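Local coordinates for exoglucanase A (Cellulomonas fimi, PDB 7CBD), which hydrolyses beta-1,4-glucosidic bonds of cellulose with inversion of anomeric configuration, releasing cellobiose from the non-reducing chain ends, at residues D7-P19 / A76-N90. Sequence-based numbering, arbitrary orientation.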
ATOM      1  N   ASP A   7     -17.088  -5.798 -12.902  1.00  6.59           N
ATOM      2  CA  ASP A   7     -16.618  -6.589 -11.770  1.00  6.85           C
ATOM      3  C   ASP A   7     -15.159  -6.291 -11.434  1.00  6.47           C
ATOM      4  O   ASP A   7     -14.778  -6.259 -10.259  1.00  6.66           O
ATOM      5  CB  ASP A   7     -16.778  -8.072 -12.091  1.00  8.32           C
ATOM      6  CG  ASP A   7     -16.071  -8.943 -11.088  1.00  9.23           C
ATOM      7  OD1 ASP A   7     -16.517  -8.973  -9.922  1.00  9.26           O
ATOM      8  OD2 ASP A   7     -15.043  -9.558 -11.448  1.00 11.41           O
ATOM      9  N   ASN A   8     -14.321  -6.098 -12.448  1.00  6.76           N
ATOM     10  CA  ASN A   8     -12.893  -5.870 -12.254  1.00  6.37           C
ATOM     11  C   ASN A   8     -12.467  -4.766 -13.211  1.00  6.88           C
ATOM     12  O   ASN A   8     -12.289  -5.020 -14.414  1.00  7.08           O
ATOM     13  CB  ASN A   8     -12.087  -7.140 -12.509  1.00  6.67           C
ATOM     14  CG  ASN A   8     -10.595  -6.909 -12.352  1.00  6.38           C
ATOM     15  OD1 ASN A   8     -10.167  -5.823 -11.956  1.00  6.51           O
ATOM     16  ND2 ASN A   8      -9.797  -7.914 -12.672  1.00  8.01           N
ATOM     17  N   PRO A   9     -12.282  -3.536 -12.717  1.00  6.43           N
ATOM     18  CA  PRO A   9     -11.919  -2.434 -13.619  1.00  6.11           C
ATOM     19  C   PRO A   9     -10.556  -2.611 -14.265  1.00  6.28           C
ATOM     20  O   PRO A   9     -10.294  -1.984 -15.302  1.00  7.01           O
ATOM     21  CB  PRO A   9     -11.967  -1.201 -12.705  1.00  7.26           C
ATOM     22  CG  PRO A   9     -11.620  -1.756 -11.347  1.00  6.63           C
ATOM     23  CD  PRO A   9     -12.291  -3.111 -11.306  1.00  6.89           C
ATOM     24  N   TYR A  10      -9.696  -3.472 -13.709  1.00  5.67           N
ATOM     25  CA  TYR A  10      -8.362  -3.695 -14.258  1.00  6.22           C
ATOM     26  C   TYR A  10      -8.343  -4.658 -15.438  1.00  7.03           C
ATOM     27  O   TYR A  10      -7.369  -4.653 -16.193  1.00  7.55           O
ATOM     28  CB  TYR A  10      -7.421  -4.219 -13.172  1.00  6.68           C
ATOM     29  CG  TYR A  10      -7.192  -3.256 -12.026  1.00  6.44           C
ATOM     30  CD1 TYR A  10      -6.139  -2.352 -12.052  1.00  6.36           C
ATOM     31  CD2 TYR A  10      -8.018  -3.266 -10.908  1.00  6.69           C
ATOM     32  CE1 TYR A  10      -5.920  -1.471 -10.999  1.00  6.43           C
ATOM     33  CE2 TYR A  10      -7.812  -2.393  -9.849  1.00  6.46           C
ATOM     34  CZ  TYR A  10      -6.758  -1.505  -9.899  1.00  6.29           C
ATOM     35  OH  TYR A  10      -6.569  -0.647  -8.842  1.00  6.36           O
ATOM     36  N   ALA A  11      -9.374  -5.484 -15.613  1.00  7.30           N
ATOM     37  CA  ALA A  11      -9.324  -6.515 -16.647  1.00  8.53           C
ATOM     38  C   ALA A  11      -9.287  -5.874 -18.030  1.00  8.84           C
ATOM     39  O   ALA A  11     -10.169  -5.085 -18.379  1.00  8.92           O
ATOM     40  CB  ALA A  11     -10.519  -7.458 -16.513  1.00  9.70           C
ATOM     41  N   GLY A  12      -8.266  -6.216 -18.819  1.00  8.78           N
ATOM     42  CA  GLY A  12      -8.122  -5.650 -20.144  1.00  9.46           C
ATOM     43  C   GLY A  12      -7.782  -4.179 -20.174  1.00  9.26           C
ATOM     44  O   GLY A  12      -7.868  -3.558 -21.237  1.00 11.15           O
ATOM     45  N   ALA A  13      -7.379  -3.601 -19.045  1.00  8.93           N
ATOM     46  CA  ALA A  13      -7.161  -2.169 -18.934  1.00  8.70           C
ATOM     47  C   ALA A  13      -5.679  -1.861 -18.754  1.00  8.96           C
ATOM     48  O   ALA A  13      -4.882  -2.713 -18.356  1.00 10.92           O
ATOM     49  CB  ALA A  13      -7.948  -1.606 -17.745  1.00  9.58           C
ATOM     50  N   VAL A  14      -5.327  -0.616 -19.043  1.00  8.54           N
ATOM     51  CA  VAL A  14      -4.039  -0.059 -18.669  1.00  8.80           C
ATOM     52  C   VAL A  14      -4.218   0.706 -17.361  1.00  7.30           C
ATOM     53  O   VAL A  14      -5.335   0.989 -16.934  1.00  8.87           O
ATOM     54  CB  VAL A  14      -3.469   0.838 -19.804  1.00 11.38           C
ATOM     55  CG1 VAL A  14      -4.351   2.049 -20.032  1.00 11.18           C
ATOM     56  CG2 VAL A  14      -2.031   1.240 -19.553  1.00 16.95           C
ATOM     57  N   GLN A  15      -3.108   1.054 -16.712  1.00  7.50           N
ATOM     58  CA  GLN A  15      -3.135   1.853 -15.495  1.00  6.91           C
ATOM     59  C   GLN A  15      -2.424   3.187 -15.708  1.00  7.22           C
ATOM     60  O   GLN A  15      -1.444   3.278 -16.451  1.00  7.95           O
ATOM     61  CB  GLN A  15      -2.499   1.104 -14.320  1.00  7.28           C
ATOM     62  CG  GLN A  15      -3.210  -0.186 -13.971  1.00  7.01           C
ATOM     63  CD  GLN A  15      -2.620  -0.832 -12.731  1.00  6.53           C
ATOM     64  OE1 GLN A  15      -2.461  -0.183 -11.695  1.00  7.31           O
ATOM     65  NE2 GLN A  15      -2.295  -2.112 -12.825  1.00  8.39           N
ATOM     66  N   TYR A  16      -2.921   4.222 -15.033  1.00  6.64           N
ATOM     67  CA  TYR A  16      -2.343   5.560 -15.142  1.00  6.47           C
ATOM     68  C   TYR A  16      -0.899   5.583 -14.671  1.00  6.57           C
ATOM     69  O   TYR A  16      -0.575   5.053 -13.606  1.00  7.51           O
ATOM     70  CB  TYR A  16      -3.142   6.516 -14.261  1.00  7.25           C
ATOM     71  CG  TYR A  16      -2.602   7.930 -14.165  1.00  6.08           C
ATOM     72  CD1 TYR A  16      -2.667   8.791 -15.247  1.00  7.35           C
ATOM     73  CD2 TYR A  16      -2.066   8.416 -12.973  1.00  6.31           C
ATOM     74  CE1 TYR A  16      -2.196  10.090 -15.162  1.00  7.64           C
ATOM     75  CE2 TYR A  16      -1.597   9.718 -12.871  1.00  6.94           C
ATOM     76  CZ  TYR A  16      -1.675  10.553 -13.971  1.00  6.98           C
ATOM     77  OH  TYR A  16      -1.227  11.856 -13.907  1.00  7.91           O
ATOM     78  N   VAL A  17      -0.044   6.244 -15.446  1.00  6.37           N
ATOM     79  CA  VAL A  17       1.338   6.504 -15.054  1.00  5.83           C
ATOM     80  C   VAL A  17       1.464   7.981 -14.687  1.00  6.70           C
ATOM     81  O   VAL A  17       1.110   8.862 -15.485  1.00  7.22           O
ATOM     82  CB  VAL A  17       2.320   6.094 -16.164  1.00  6.80           C
ATOM     83  CG1 VAL A  17       3.751   6.406 -15.761  1.00  7.94           C
ATOM     84  CG2 VAL A  17       2.165   4.612 -16.463  1.00  8.06           C
ATOM     85  N   ASN A  18       1.956   8.250 -13.479  1.00  6.29           N
ATOM     86  CA  ASN A  18       2.029   9.592 -12.916  1.00  6.54           C
ATOM     87  C   ASN A  18       3.284  10.294 -13.422  1.00  7.33           C
ATOM     88  O   ASN A  18       4.397   9.920 -13.031  1.00  7.15           O
ATOM     89  CB  ASN A  18       2.026   9.469 -11.389  1.00  6.00           C
ATOM     90  CG  ASN A  18       2.203  10.795 -10.681  1.00  6.53           C
ATOM     91  OD1 ASN A  18       2.402  11.836 -11.307  1.00  7.96           O
ATOM     92  ND2 ASN A  18       2.126  10.760  -9.359  1.00  7.33           N
ATOM     93  N   PRO A  19       3.154  11.314 -14.280  1.00  7.41           N
ATOM     94  CA  PRO A  19       4.360  11.946 -14.843  1.00  7.74           C
ATOM     95  C   PRO A  19       5.204  12.674 -13.815  1.00  7.66           C
ATOM     96  O   PRO A  19       6.412  12.835 -14.031  1.00  8.12           O
ATOM     97  CB  PRO A  19       3.801  12.907 -15.899  1.00  9.32           C
ATOM     98  CG  PRO A  19       2.432  13.222 -15.407  1.00 10.16           C
ATOM     99  CD  PRO A  19       1.917  11.976 -14.727  1.00  8.54           C
ATOM    100  N   ALA A  76      -4.957  11.384 -17.150  1.00  6.77           N
ATOM    101  CA  ALA A  76      -5.504  10.043 -17.304  1.00  6.72           C
ATOM    102  C   ALA A  76      -6.420   9.947 -18.519  1.00  6.95           C
ATOM    103  O   ALA A  76      -6.376   8.947 -19.246  1.00  7.44           O
ATOM    104  CB  ALA A  76      -6.232   9.610 -16.031  1.00  6.87           C
ATOM    105  N   VAL A  77      -7.268  10.957 -18.769  1.00  7.07           N
ATOM    106  CA  VAL A  77      -8.096  10.831 -19.974  1.00  8.87           C
ATOM    107  C   VAL A  77      -7.243  10.842 -21.237  1.00  8.32           C
ATOM    108  O   VAL A  77      -7.521  10.096 -22.180  1.00  8.04           O
ATOM    109  CB  VAL A  77      -9.380  11.702 -20.044  1.00 14.65           C
ATOM    110  CG1 VAL A  77      -9.798  12.347 -18.741  1.00 14.13           C
ATOM    111  CG2 VAL A  77      -9.449  12.626 -21.305  1.00 11.73           C
ATOM    112  N   ALA A  78      -6.153  11.623 -21.255  1.00  7.52           N
ATOM    113  CA  ALA A  78      -5.278  11.608 -22.430  1.00  8.31           C
ATOM    114  C   ALA A  78      -4.591  10.254 -22.590  1.00  8.10           C
ATOM    115  O   ALA A  78      -4.486   9.729 -23.703  1.00  8.88           O
ATOM    116  CB  ALA A  78      -4.252  12.740 -22.347  1.00  8.44           C
ATOM    117  N   GLN A  79      -4.132   9.663 -21.481  1.00  7.83           N
ATOM    118  CA  GLN A  79      -3.493   8.351 -21.547  1.00  7.57           C
ATOM    119  C   GLN A  79      -4.474   7.280 -22.006  1.00  6.85           C
ATOM    120  O   GLN A  79      -4.105   6.388 -22.781  1.00  8.36           O
ATOM    121  CB  GLN A  79      -2.883   7.992 -20.189  1.00  7.44           C
ATOM    122  CG  GLN A  79      -1.637   8.783 -19.862  1.00  8.01           C
ATOM    123  CD  GLN A  79      -1.055   8.430 -18.503  1.00  7.33           C
ATOM    124  OE1 GLN A  79      -1.154   7.289 -18.053  1.00  7.92           O
ATOM    125  NE2 GLN A  79      -0.436   9.408 -17.845  1.00  7.80           N
ATOM    126  N   GLN A  80      -5.732   7.361 -21.558  1.00  7.42           N
ATOM    127  CA  GLN A  80      -6.737   6.398 -21.997  1.00  7.50           C
ATOM    128  C   GLN A  80      -6.971   6.495 -23.500  1.00  8.64           C
ATOM    129  O   GLN A  80      -7.066   5.471 -24.189  1.00  9.09           O
ATOM    130  CB  GLN A  80      -8.042   6.613 -21.226  1.00  7.61           C
ATOM    131  CG  GLN A  80      -9.088   5.521 -21.437  1.00  7.23           C
ATOM    132  CD  GLN A  80      -9.821   5.677 -22.755  1.00  7.38           C
ATOM    133  OE1 GLN A  80     -10.218   6.788 -23.127  1.00  8.31           O
ATOM    134  NE2 GLN A  80      -9.979   4.574 -23.482  1.00  7.44           N
ATOM    135  N   LYS A  81      -7.069   7.720 -24.024  1.00  9.17           N
ATOM    136  CA  LYS A  81      -7.236   7.901 -25.465  1.00 10.89           C
ATOM    137  C   LYS A  81      -6.103   7.241 -26.241  1.00 10.49           C
ATOM    138  O   LYS A  81      -6.334   6.589 -27.267  1.00 12.25           O
ATOM    139  CB  LYS A  81      -7.264   9.393 -25.807  1.00 13.17           C
ATOM    140  CG  LYS A  81      -8.375  10.189 -25.184  1.00 16.48           C
ATOM    141  CD  LYS A  81      -9.706   9.693 -25.651  1.00 16.19           C
ATOM    142  CE  LYS A  81     -10.836  10.590 -25.150  1.00 15.20           C
ATOM    143  NZ  LYS A  81     -12.095  10.233 -25.839  1.00 13.77           N
ATOM    144  N   ALA A  82      -4.864   7.416 -25.779  1.00  9.11           N
ATOM    145  CA  ALA A  82      -3.726   6.848 -26.496  1.00  9.58           C
ATOM    146  C   ALA A  82      -3.696   5.328 -26.391  1.00  8.95           C
ATOM    147  O   ALA A  82      -3.195   4.656 -27.298  1.00 10.87           O
ATOM    148  CB  ALA A  82      -2.422   7.470 -25.990  1.00 10.49           C
ATOM    149  N   ALA A  83      -4.240   4.766 -25.310  1.00  8.34           N
ATOM    150  CA  ALA A  83      -4.239   3.319 -25.134  1.00  9.41           C
ATOM    151  C   ALA A  83      -5.354   2.638 -25.914  1.00 10.11           C
ATOM    152  O   ALA A  83      -5.193   1.487 -26.336  1.00 10.88           O
ATOM    153  CB  ALA A  83      -4.379   2.968 -23.653  1.00  9.26           C
ATOM    154  N   GLY A  84      -6.494   3.301 -26.087  1.00 10.07           N
ATOM    155  CA  GLY A  84      -7.591   2.693 -26.819  1.00 10.25           C
ATOM    156  C   GLY A  84      -8.270   1.539 -26.117  1.00 10.20           C
ATOM    157  O   GLY A  84      -9.029   0.800 -26.756  1.00 10.11           O
ATOM    158  N   VAL A  85      -8.021   1.368 -24.822  1.00  9.24           N
ATOM    159  CA  VAL A  85      -8.655   0.354 -23.982  1.00  8.38           C
ATOM    160  C   VAL A  85      -8.999   1.061 -22.675  1.00  7.70           C
ATOM    161  O   VAL A  85      -8.579   2.211 -22.474  1.00  7.39           O
ATOM    162  CB  VAL A  85      -7.711  -0.839 -23.741  1.00  9.57           C
ATOM    163  CG1 VAL A  85      -7.396  -1.545 -25.044  1.00 11.21           C
ATOM    164  CG2 VAL A  85      -6.439  -0.388 -23.032  1.00 11.23           C
ATOM    165  N   PRO A  86      -9.763   0.451 -21.769  1.00  7.56           N
ATOM    166  CA  PRO A  86     -10.052   1.136 -20.505  1.00  7.30           C
ATOM    167  C   PRO A  86      -8.773   1.450 -19.740  1.00  7.14           C
ATOM    168  O   PRO A  86      -7.743   0.785 -19.887  1.00  7.42           O
ATOM    169  CB  PRO A  86     -10.929   0.131 -19.751  1.00  8.21           C
ATOM    170  CG  PRO A  86     -11.560  -0.699 -20.851  1.00  9.42           C
ATOM    171  CD  PRO A  86     -10.485  -0.830 -21.874  1.00  9.09           C
ATOM    172  N   LEU A  87      -8.837   2.499 -18.935  1.00  6.63           N
ATOM    173  CA  LEU A  87      -7.714   2.892 -18.099  1.00  6.56           C
ATOM    174  C   LEU A  87      -8.193   3.028 -16.661  1.00  6.92           C
ATOM    175  O   LEU A  87      -9.259   3.596 -16.412  1.00  7.05           O
ATOM    176  CB  LEU A  87      -7.135   4.228 -18.578  1.00  7.90           C
ATOM    177  CG  LEU A  87      -6.028   4.825 -17.702  1.00  8.72           C
ATOM    178  CD1 LEU A  87      -4.963   5.482 -18.564  1.00 10.00           C
ATOM    179  CD2 LEU A  87      -6.574   5.826 -16.683  1.00  8.94           C
ATOM    180  N   VAL A  88      -7.398   2.511 -15.723  1.00  6.41           N
ATOM    181  CA  VAL A  88      -7.638   2.668 -14.292  1.00  6.42           C
ATOM    182  C   VAL A  88      -6.667   3.702 -13.736  1.00  6.69           C
ATOM    183  O   VAL A  88      -5.442   3.552 -13.860  1.00  7.01           O
ATOM    184  CB  VAL A  88      -7.483   1.337 -13.538  1.00  7.18           C
ATOM    185  CG1 VAL A  88      -7.671   1.560 -12.034  1.00  7.86           C
ATOM    186  CG2 VAL A  88      -8.447   0.289 -14.057  1.00  8.68           C
ATOM    187  N   PHE A  89      -7.222   4.737 -13.108  1.00  6.00           N
ATOM    188  CA  PHE A  89      -6.470   5.729 -12.361  1.00  5.95           C
ATOM    189  C   PHE A  89      -6.538   5.343 -10.888  1.00  5.36           C
ATOM    190  O   PHE A  89      -7.625   5.314 -10.307  1.00  5.81           O
ATOM    191  CB  PHE A  89      -7.100   7.103 -12.608  1.00  5.99           C
ATOM    192  CG  PHE A  89      -6.587   8.185 -11.704  1.00  6.68           C
ATOM    193  CD1 PHE A  89      -5.242   8.500 -11.678  1.00  9.25           C
ATOM    194  CD2 PHE A  89      -7.448   8.891 -10.875  1.00  8.15           C
ATOM    195  CE1 PHE A  89      -4.762   9.494 -10.844  1.00  9.60           C
ATOM    196  CE2 PHE A  89      -6.978   9.886 -10.050  1.00  8.48           C
ATOM    197  CZ  PHE A  89      -5.629  10.189 -10.034  1.00  8.77           C
ATOM    198  N   ASN A  90      -5.389   5.008 -10.299  1.00  5.44           N
ATOM    199  CA  ASN A  90      -5.332   4.651  -8.883  1.00  4.88           C
ATOM    200  C   ASN A  90      -5.233   5.907  -8.029  1.00  5.49           C
ATOM    201  O   ASN A  90      -4.306   6.704  -8.195  1.00  5.69           O
ATOM    202  CB  ASN A  90      -4.130   3.753  -8.610  1.00  5.17           C
ATOM    203  CG  ASN A  90      -4.281   2.387  -9.228  1.00  6.50           C
ATOM    204  OD1 ASN A  90      -5.040   1.559  -8.730  1.00  6.62           O
ATOM    205  ND2 ASN A  90      -3.560   2.142 -10.316  1.00  7.47           N
TER
HETATM  206  O   HOH W   1      -0.798   4.702 -18.850  1.00 18.59           O
HETATM  207  O   HOH W   2      -2.285   4.650 -11.402  1.00  9.42           O
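Gln79 grips the backbone of Val17 at both ends of its carboxamide. OE1 accepts from Val17 N at 3.0 Å in a nearly straight bond. NE2 donates to Val17 O at 2.9 Å, on a lone pair. A glutamine suits the place because a single flat group must both accept and donate, and its extended chain spans the distance from the helix. Its amide lies almost parallel to the Tyr16 ring, the planes 9° apart, and a water links OE1 to Gln15 O. Shortening Gln79 to an alanine removes the carboxamide, and Val17 N and O would probably lose both partners, leaving the chain after the strand freer to shift. The ring of Tyr16 reaches helix 69-83 because chi1 (175°) sets CG opposite the backbone N; its CD1 meets Ala76 CB at 3.7 Å. Phe89 turns its edge to the tyrosine face in a T-shaped pair, and the hydroxyl, which a phenylalanine would lack, bonds to His72 and Asn75. On the sheet face carrying Gln15 and Val88, the short amide of Asn90 can serve two partners: OD1 takes the Tyr10 hydroxyl at 2.7 Å, and ND2 donates to Gln15 OE1. Beta-branched Val88 divides its methyls, CG2 lying over one face of the Tyr10 ring and CG1 3.7 Å from Tyr10 CE1. On the other face Val14 CG1 packs on Leu87 and Ala83. Parallel ladder bonds, such as Val88 N to Val14 O, join strand 14-15 to strand 87-93, which also pairs with strands 52-54 and 141-146 in the mainly parallel sheet of the family 6 catalytic domain; helix 69-83 packs against the face bearing Val14 and Leu87.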